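Local coordinates for arginyl-trna synthetase (Thermus thermophilus, PDB 1IQ0), which probably attaches L-arginine to tRNA(Arg) at the expense of ATP, as a monomeric class I aminoacyl-tRNA synthetase, at residues A[276-290]-A[359-371]. Residues are numbered along the deposited sequence; the frame is centred on the assembly and turned at random.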
ATOM      1  N   MET A 276     -24.904  -6.460 -20.361  1.00 29.13           N
ATOM      2  CA  MET A 276     -23.601  -6.610 -20.996  1.00 31.09           C
ATOM      3  C   MET A 276     -23.227  -8.092 -20.957  1.00 32.50           C
ATOM      4  O   MET A 276     -23.147  -8.690 -19.880  1.00 32.48           O
ATOM      5  CB  MET A 276     -22.536  -5.811 -20.238  1.00 29.38           C
ATOM      6  CG  MET A 276     -21.159  -5.863 -20.884  1.00 30.89           C
ATOM      7  SD  MET A 276     -19.862  -5.139 -19.864  1.00 34.82           S
ATOM      8  CE  MET A 276     -20.252  -3.409 -20.013  1.00 43.89           C
ATOM      9  N   ASP A 277     -23.009  -8.683 -22.126  1.00 29.73           N
ATOM     10  CA  ASP A 277     -22.627 -10.092 -22.205  1.00 27.73           C
ATOM     11  C   ASP A 277     -21.110 -10.168 -22.115  1.00 29.15           C
ATOM     12  O   ASP A 277     -20.404  -9.837 -23.070  1.00 26.28           O
ATOM     13  CB  ASP A 277     -23.111 -10.697 -23.530  1.00 30.32           C
ATOM     14  CG  ASP A 277     -22.715 -12.164 -23.693  1.00 31.20           C
ATOM     15  OD1 ASP A 277     -22.892 -12.700 -24.805  1.00 31.69           O
ATOM     16  OD2 ASP A 277     -22.230 -12.776 -22.716  1.00 31.91           O
ATOM     17  N   ALA A 278     -20.611 -10.601 -20.963  1.00 29.88           N
ATOM     18  CA  ALA A 278     -19.173 -10.704 -20.738  1.00 30.15           C
ATOM     19  C   ALA A 278     -18.553 -12.030 -21.195  1.00 31.44           C
ATOM     20  O   ALA A 278     -17.339 -12.209 -21.084  1.00 33.44           O
ATOM     21  CB  ALA A 278     -18.870 -10.488 -19.250  1.00 18.22           C
ATOM     22  N   SER A 279     -19.364 -12.950 -21.711  1.00 35.59           N
ATOM     23  CA  SER A 279     -18.835 -14.250 -22.132  1.00 37.38           C
ATOM     24  C   SER A 279     -17.752 -14.217 -23.213  1.00 37.94           C
ATOM     25  O   SER A 279     -16.820 -15.019 -23.182  1.00 41.66           O
ATOM     26  CB  SER A 279     -19.973 -15.184 -22.573  1.00 31.95           C
ATOM     27  OG  SER A 279     -20.609 -14.732 -23.757  1.00 36.08           O
ATOM     28  N   PRO A 280     -17.849 -13.290 -24.179  1.00 40.17           N
ATOM     29  CA  PRO A 280     -16.822 -13.240 -25.226  1.00 41.27           C
ATOM     30  C   PRO A 280     -15.429 -12.814 -24.765  1.00 43.92           C
ATOM     31  O   PRO A 280     -14.464 -12.916 -25.523  1.00 47.94           O
ATOM     32  CB  PRO A 280     -17.420 -12.274 -26.250  1.00 34.51           C
ATOM     33  CG  PRO A 280     -18.255 -11.371 -25.414  1.00 34.20           C
ATOM     34  CD  PRO A 280     -18.921 -12.318 -24.449  1.00 34.59           C
ATOM     35  N   VAL A 281     -15.317 -12.339 -23.530  1.00 48.70           N
ATOM     36  CA  VAL A 281     -14.022 -11.915 -23.006  1.00 49.38           C
ATOM     37  C   VAL A 281     -13.684 -12.662 -21.727  1.00 50.11           C
ATOM     38  O   VAL A 281     -12.521 -12.751 -21.342  1.00 50.06           O
ATOM     39  CB  VAL A 281     -13.986 -10.394 -22.714  1.00 48.82           C
ATOM     40  CG1 VAL A 281     -14.200  -9.613 -23.996  1.00 48.79           C
ATOM     41  CG2 VAL A 281     -15.041 -10.033 -21.685  1.00 47.93           C
ATOM     42  N   ILE A 282     -14.707 -13.201 -21.074  1.00 44.47           N
ATOM     43  CA  ILE A 282     -14.528 -13.948 -19.835  1.00 48.85           C
ATOM     44  C   ILE A 282     -15.174 -15.328 -19.953  1.00 52.98           C
ATOM     45  O   ILE A 282     -16.387 -15.477 -19.786  1.00 49.95           O
ATOM     46  CB  ILE A 282     -15.154 -13.198 -18.637  1.00 92.04           C
ATOM     47  CG1 ILE A 282     -14.403 -11.883 -18.405  1.00 91.34           C
ATOM     48  CG2 ILE A 282     -15.112 -14.069 -17.388  1.00 90.59           C
ATOM     49  CD1 ILE A 282     -14.946 -11.059 -17.261  1.00 90.07           C
ATOM     50  N   PRO A 283     -14.360 -16.359 -20.239  1.00 69.11           N
ATOM     51  CA  PRO A 283     -14.829 -17.740 -20.388  1.00 69.95           C
ATOM     52  C   PRO A 283     -15.303 -18.366 -19.081  1.00 71.81           C
ATOM     53  O   PRO A 283     -14.902 -17.947 -17.996  1.00 72.18           O
ATOM     54  CB  PRO A 283     -13.605 -18.449 -20.954  1.00 76.15           C
ATOM     55  CG  PRO A 283     -12.484 -17.737 -20.266  1.00 74.79           C
ATOM     56  CD  PRO A 283     -12.896 -16.288 -20.410  1.00 76.28           C
ATOM     57  N   GLY A 284     -16.164 -19.373 -19.201  1.00 79.91           N
ATOM     58  CA  GLY A 284     -16.678 -20.063 -18.032  1.00 84.32           C
ATOM     59  C   GLY A 284     -17.457 -19.203 -17.056  1.00 87.26           C
ATOM     60  O   GLY A 284     -16.899 -18.695 -16.084  1.00 89.43           O
ATOM     61  N   LEU A 285     -18.751 -19.045 -17.318  1.00 77.34           N
ATOM     62  CA  LEU A 285     -19.636 -18.259 -16.461  1.00 76.72           C
ATOM     63  C   LEU A 285     -21.062 -18.780 -16.604  1.00 79.36           C
ATOM     64  O   LEU A 285     -21.588 -18.862 -17.714  1.00 79.14           O
ATOM     65  CB  LEU A 285     -19.590 -16.776 -16.848  1.00 75.63           C
ATOM     66  CG  LEU A 285     -18.288 -16.000 -16.614  1.00 74.63           C
ATOM     67  CD1 LEU A 285     -18.442 -14.577 -17.136  1.00 73.03           C
ATOM     68  CD2 LEU A 285     -17.949 -15.990 -15.130  1.00 75.43           C
ATOM     69  N   GLU A 286     -21.679 -19.139 -15.481  1.00122.55           N
ATOM     70  CA  GLU A 286     -23.047 -19.654 -15.493  1.00125.40           C
ATOM     71  C   GLU A 286     -23.930 -18.637 -16.214  1.00125.14           C
ATOM     72  O   GLU A 286     -24.655 -18.976 -17.151  1.00124.88           O
ATOM     73  CB  GLU A 286     -23.549 -19.862 -14.060  1.00128.90           C
ATOM     74  CG  GLU A 286     -24.695 -20.861 -13.930  1.00133.67           C
ATOM     75  CD  GLU A 286     -25.898 -20.501 -14.780  1.00136.31           C
ATOM     76  OE1 GLU A 286     -26.462 -19.403 -14.585  1.00138.11           O
ATOM     77  OE2 GLU A 286     -26.283 -21.317 -15.644  1.00137.73           O
ATOM     78  N   ASP A 287     -23.856 -17.389 -15.763  1.00100.53           N
ATOM     79  CA  ASP A 287     -24.612 -16.297 -16.361  1.00 97.83           C
ATOM     80  C   ASP A 287     -23.619 -15.158 -16.580  1.00 94.18           C
ATOM     81  O   ASP A 287     -23.214 -14.484 -15.632  1.00 92.69           O
ATOM     82  CB  ASP A 287     -25.737 -15.847 -15.427  1.00121.58           C
ATOM     83  CG  ASP A 287     -26.764 -14.980 -16.130  1.00123.24           C
ATOM     84  OD1 ASP A 287     -26.387 -13.909 -16.650  1.00120.59           O
ATOM     85  OD2 ASP A 287     -27.949 -15.372 -16.166  1.00125.05           O
ATOM     86  N   PRO A 288     -23.201 -14.943 -17.839  1.00 73.27           N
ATOM     87  CA  PRO A 288     -22.244 -13.897 -18.218  1.00 69.80           C
ATOM     88  C   PRO A 288     -22.884 -12.534 -18.446  1.00 66.13           C
ATOM     89  O   PRO A 288     -22.290 -11.661 -19.078  1.00 66.74           O
ATOM     90  CB  PRO A 288     -21.645 -14.453 -19.499  1.00 62.11           C
ATOM     91  CG  PRO A 288     -22.861 -15.038 -20.160  1.00 62.94           C
ATOM     92  CD  PRO A 288     -23.563 -15.761 -19.013  1.00 62.82           C
ATOM     93  N   PHE A 289     -24.091 -12.350 -17.927  1.00 72.58           N
ATOM     94  CA  PHE A 289     -24.797 -11.094 -18.108  1.00 67.53           C
ATOM     95  C   PHE A 289     -24.786 -10.156 -16.907  1.00 65.30           C
ATOM     96  O   PHE A 289     -25.396 -10.438 -15.876  1.00 67.22           O
ATOM     97  CB  PHE A 289     -26.244 -11.372 -18.523  1.00 55.35           C
ATOM     98  CG  PHE A 289     -26.374 -11.974 -19.892  1.00 58.70           C
ATOM     99  CD1 PHE A 289     -25.872 -13.239 -20.161  1.00 61.41           C
ATOM    100  CD2 PHE A 289     -26.991 -11.267 -20.919  1.00 60.81           C
ATOM    101  CE1 PHE A 289     -25.981 -13.792 -21.436  1.00 63.66           C
ATOM    102  CE2 PHE A 289     -27.104 -11.810 -22.196  1.00 62.60           C
ATOM    103  CZ  PHE A 289     -26.599 -13.074 -22.455  1.00 62.63           C
ATOM    104  N   PHE A 290     -24.071  -9.043 -17.051  1.00 45.91           N
ATOM    105  CA  PHE A 290     -24.006  -8.018 -16.015  1.00 40.94           C
ATOM    106  C   PHE A 290     -25.102  -7.023 -16.399  1.00 38.59           C
ATOM    107  O   PHE A 290     -25.175  -6.589 -17.554  1.00 39.68           O
ATOM    108  CB  PHE A 290     -22.658  -7.288 -16.038  1.00 39.79           C
ATOM    109  CG  PHE A 290     -21.515  -8.076 -15.462  1.00 44.45           C
ATOM    110  CD1 PHE A 290     -21.400  -8.262 -14.085  1.00 43.20           C
ATOM    111  CD2 PHE A 290     -20.537  -8.618 -16.295  1.00 42.73           C
ATOM    112  CE1 PHE A 290     -20.327  -8.973 -13.544  1.00 43.74           C
ATOM    113  CE2 PHE A 290     -19.462  -9.329 -15.768  1.00 44.99           C
ATOM    114  CZ  PHE A 290     -19.355  -9.507 -14.386  1.00 42.78           C
ATOM    115  N   HIS A 359     -16.719  -5.487  -5.694  1.00 73.36           N
ATOM    116  CA  HIS A 359     -17.324  -5.892  -6.958  1.00 73.79           C
ATOM    117  C   HIS A 359     -16.294  -6.706  -7.742  1.00 72.18           C
ATOM    118  O   HIS A 359     -15.091  -6.457  -7.647  1.00 72.48           O
ATOM    119  CB  HIS A 359     -17.737  -4.663  -7.774  1.00 96.20           C
ATOM    120  CG  HIS A 359     -18.645  -3.724  -7.041  1.00100.17           C
ATOM    121  ND1 HIS A 359     -18.253  -3.038  -5.913  1.00102.14           N
ATOM    122  CD2 HIS A 359     -19.922  -3.345  -7.286  1.00101.89           C
ATOM    123  CE1 HIS A 359     -19.250  -2.277  -5.494  1.00101.82           C
ATOM    124  NE2 HIS A 359     -20.273  -2.445  -6.310  1.00100.84           N
ATOM    125  N   PRO A 360     -16.753  -7.690  -8.532  1.00 69.05           N
ATOM    126  CA  PRO A 360     -15.856  -8.538  -9.325  1.00 67.82           C
ATOM    127  C   PRO A 360     -15.046  -7.785 -10.385  1.00 67.19           C
ATOM    128  O   PRO A 360     -15.607  -7.056 -11.204  1.00 66.31           O
ATOM    129  CB  PRO A 360     -16.809  -9.560  -9.938  1.00 82.41           C
ATOM    130  CG  PRO A 360     -18.068  -8.769 -10.116  1.00 82.29           C
ATOM    131  CD  PRO A 360     -18.163  -8.025  -8.803  1.00 82.79           C
ATOM    132  N   GLN A 361     -13.728  -7.972 -10.362  1.00 73.21           N
ATOM    133  CA  GLN A 361     -12.839  -7.325 -11.324  1.00 71.03           C
ATOM    134  C   GLN A 361     -13.275  -7.679 -12.736  1.00 66.58           C
ATOM    135  O   GLN A 361     -13.024  -6.933 -13.686  1.00 66.54           O
ATOM    136  CB  GLN A 361     -11.392  -7.777 -11.114  1.00116.05           C
ATOM    137  CG  GLN A 361     -10.763  -7.293  -9.820  1.00121.07           C
ATOM    138  CD  GLN A 361      -9.313  -7.717  -9.683  1.00124.48           C
ATOM    139  OE1 GLN A 361      -8.484  -7.419 -10.544  1.00125.64           O
ATOM    140  NE2 GLN A 361      -8.998  -8.415  -8.597  1.00124.93           N
ATOM    141  N   ALA A 362     -13.930  -8.828 -12.864  1.00 50.10           N
ATOM    142  CA  ALA A 362     -14.417  -9.302 -14.149  1.00 46.14           C
ATOM    143  C   ALA A 362     -15.278  -8.239 -14.835  1.00 42.40           C
ATOM    144  O   ALA A 362     -15.250  -8.106 -16.061  1.00 41.12           O
ATOM    145  CB  ALA A 362     -15.226 -10.584 -13.955  1.00 41.02           C
ATOM    146  N   LEU A 363     -16.039  -7.492 -14.035  1.00 38.49           N
ATOM    147  CA  LEU A 363     -16.919  -6.438 -14.542  1.00 34.42           C
ATOM    148  C   LEU A 363     -16.196  -5.370 -15.360  1.00 30.87           C
ATOM    149  O   LEU A 363     -16.445  -5.229 -16.557  1.00 29.20           O
ATOM    150  CB  LEU A 363     -17.662  -5.751 -13.385  1.00 39.98           C
ATOM    151  CG  LEU A 363     -18.476  -4.491 -13.735  1.00 40.21           C
ATOM    152  CD1 LEU A 363     -19.745  -4.855 -14.502  1.00 33.38           C
ATOM    153  CD2 LEU A 363     -18.828  -3.759 -12.455  1.00 39.46           C
ATOM    154  N   VAL A 364     -15.309  -4.610 -14.723  1.00 27.69           N
ATOM    155  CA  VAL A 364     -14.604  -3.553 -15.444  1.00 27.27           C
ATOM    156  C   VAL A 364     -13.671  -4.136 -16.486  1.00 28.08           C
ATOM    157  O   VAL A 364     -13.486  -3.558 -17.562  1.00 30.75           O
ATOM    158  CB  VAL A 364     -13.794  -2.636 -14.490  1.00 39.88           C
ATOM    159  CG1 VAL A 364     -14.685  -2.145 -13.367  1.00 37.95           C
ATOM    160  CG2 VAL A 364     -12.590  -3.369 -13.955  1.00 37.33           C
ATOM    161  N   ARG A 365     -13.091  -5.287 -16.166  1.00 33.28           N
ATOM    162  CA  ARG A 365     -12.185  -5.966 -17.085  1.00 35.25           C
ATOM    163  C   ARG A 365     -12.910  -6.195 -18.404  1.00 34.24           C
ATOM    164  O   ARG A 365     -12.444  -5.777 -19.466  1.00 33.42           O
ATOM    165  CB  ARG A 365     -11.748  -7.316 -16.507  1.00 67.63           C
ATOM    166  CG  ARG A 365     -10.288  -7.391 -16.084  1.00 77.76           C
ATOM    167  CD  ARG A 365      -9.984  -6.483 -14.900  1.00 81.21           C
ATOM    168  NE  ARG A 365      -8.567  -6.507 -14.538  1.00 86.13           N
ATOM    169  CZ  ARG A 365      -7.918  -7.583 -14.102  1.00 87.29           C
ATOM    170  NH1 ARG A 365      -8.554  -8.739 -13.965  1.00 86.42           N
ATOM    171  NH2 ARG A 365      -6.627  -7.504 -13.803  1.00 84.10           N
ATOM    172  N   ALA A 366     -14.061  -6.855 -18.320  1.00 30.28           N
ATOM    173  CA  ALA A 366     -14.865  -7.161 -19.497  1.00 28.42           C
ATOM    174  C   ALA A 366     -15.356  -5.892 -20.174  1.00 28.72           C
ATOM    175  O   ALA A 366     -15.391  -5.816 -21.403  1.00 30.26           O
ATOM    176  CB  ALA A 366     -16.056  -8.032 -19.103  1.00 42.03           C
ATOM    177  N   ALA A 367     -15.735  -4.899 -19.368  1.00 30.72           N
ATOM    178  CA  ALA A 367     -16.228  -3.640 -19.905  1.00 26.30           C
ATOM    179  C   ALA A 367     -15.130  -2.943 -20.698  1.00 28.80           C
ATOM    180  O   ALA A 367     -15.371  -2.438 -21.802  1.00 28.64           O
ATOM    181  CB  ALA A 367     -16.727  -2.743 -18.775  1.00 20.06           C
ATOM    182  N   LEU A 368     -13.925  -2.910 -20.142  1.00 23.38           N
ATOM    183  CA  LEU A 368     -12.813  -2.281 -20.840  1.00 25.52           C
ATOM    184  C   LEU A 368     -12.512  -3.020 -22.152  1.00 28.04           C
ATOM    185  O   LEU A 368     -12.234  -2.392 -23.166  1.00 31.93           O
ATOM    186  CB  LEU A 368     -11.566  -2.247 -19.947  1.00 25.45           C
ATOM    187  CG  LEU A 368     -11.539  -1.173 -18.856  1.00 20.93           C
ATOM    188  CD1 LEU A 368     -10.468  -1.511 -17.834  1.00 21.01           C
ATOM    189  CD2 LEU A 368     -11.278   0.197 -19.479  1.00 20.03           C
ATOM    190  N   ALA A 369     -12.576  -4.348 -22.138  1.00 27.98           N
ATOM    191  CA  ALA A 369     -12.307  -5.120 -23.358  1.00 29.18           C
ATOM    192  C   ALA A 369     -13.396  -4.902 -24.417  1.00 29.78           C
ATOM    193  O   ALA A 369     -13.098  -4.594 -25.574  1.00 28.83           O
ATOM    194  CB  ALA A 369     -12.183  -6.615 -23.028  1.00 22.45           C
ATOM    195  N   LEU A 370     -14.656  -5.045 -24.017  1.00 40.49           N
ATOM    196  CA  LEU A 370     -15.773  -4.862 -24.941  1.00 40.19           C
ATOM    197  C   LEU A 370     -15.807  -3.463 -25.547  1.00 41.65           C
ATOM    198  O   LEU A 370     -16.263  -3.273 -26.677  1.00 40.62           O
ATOM    199  CB  LEU A 370     -17.095  -5.146 -24.228  1.00 28.67           C
ATOM    200  CG  LEU A 370     -17.274  -6.612 -23.831  1.00 29.90           C
ATOM    201  CD1 LEU A 370     -18.506  -6.774 -22.957  1.00 31.25           C
ATOM    202  CD2 LEU A 370     -17.384  -7.460 -25.094  1.00 32.97           C
ATOM    203  N   ALA A 371     -15.325  -2.484 -24.793  1.00 30.45           N
ATOM    204  CA  ALA A 371     -15.304  -1.112 -25.274  1.00 29.83           C
ATOM    205  C   ALA A 371     -14.125  -0.941 -26.222  1.00 30.85           C
ATOM    206  O   ALA A 371     -13.931   0.127 -26.792  1.00 31.22           O
ATOM    207  CB  ALA A 371     -15.181  -0.144 -24.097  1.00 27.43           C
TER
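Ala366, one turn after Ala362 in helix 361-370, lets the loop after strand 274-277 come close: Ala366 CB lies 3.4 Å from Val281 CG2 and meets Ala278 CB and Ile282 CD1. Ile282 CD1 ends 3.4 Å from Ala362 CB and 3.2 Å from Ala362 O. Leu370 splits its methyls: CD1 sits 3.5 Å from Met276 CG, while CD2 reaches Pro280 and Val281. The 3.4 and 3.5 Å carbon pairs are closer than normal van der Waals contact. Met276, its CG anti to the backbone N (chi1 -177°), bends at the thioether to bring CE to Ala367 CB. Leu363 CD1 makes a CH-pi contact over one face of Phe290, 4.0 Å from the ring centroid and offset toward the rim, with Ala362 CB at the edge.

Met276 and Phe290 form a hydrogen-bonded antiparallel pair, turning both side chains to the helix; Ala278 O, accepting from Val281 N and Ile282 N, fixes the turn. Helix 361-370 lies in the crossover between parallel strands 348-354 and 380-390 of the catalytic domain. With no hydrogen bond between the segments, apolar contact holds the antiparallel sheet, inserted between strands 236-239 and 348-354, and its connecting loop to this helix, the alanines permitting close approach.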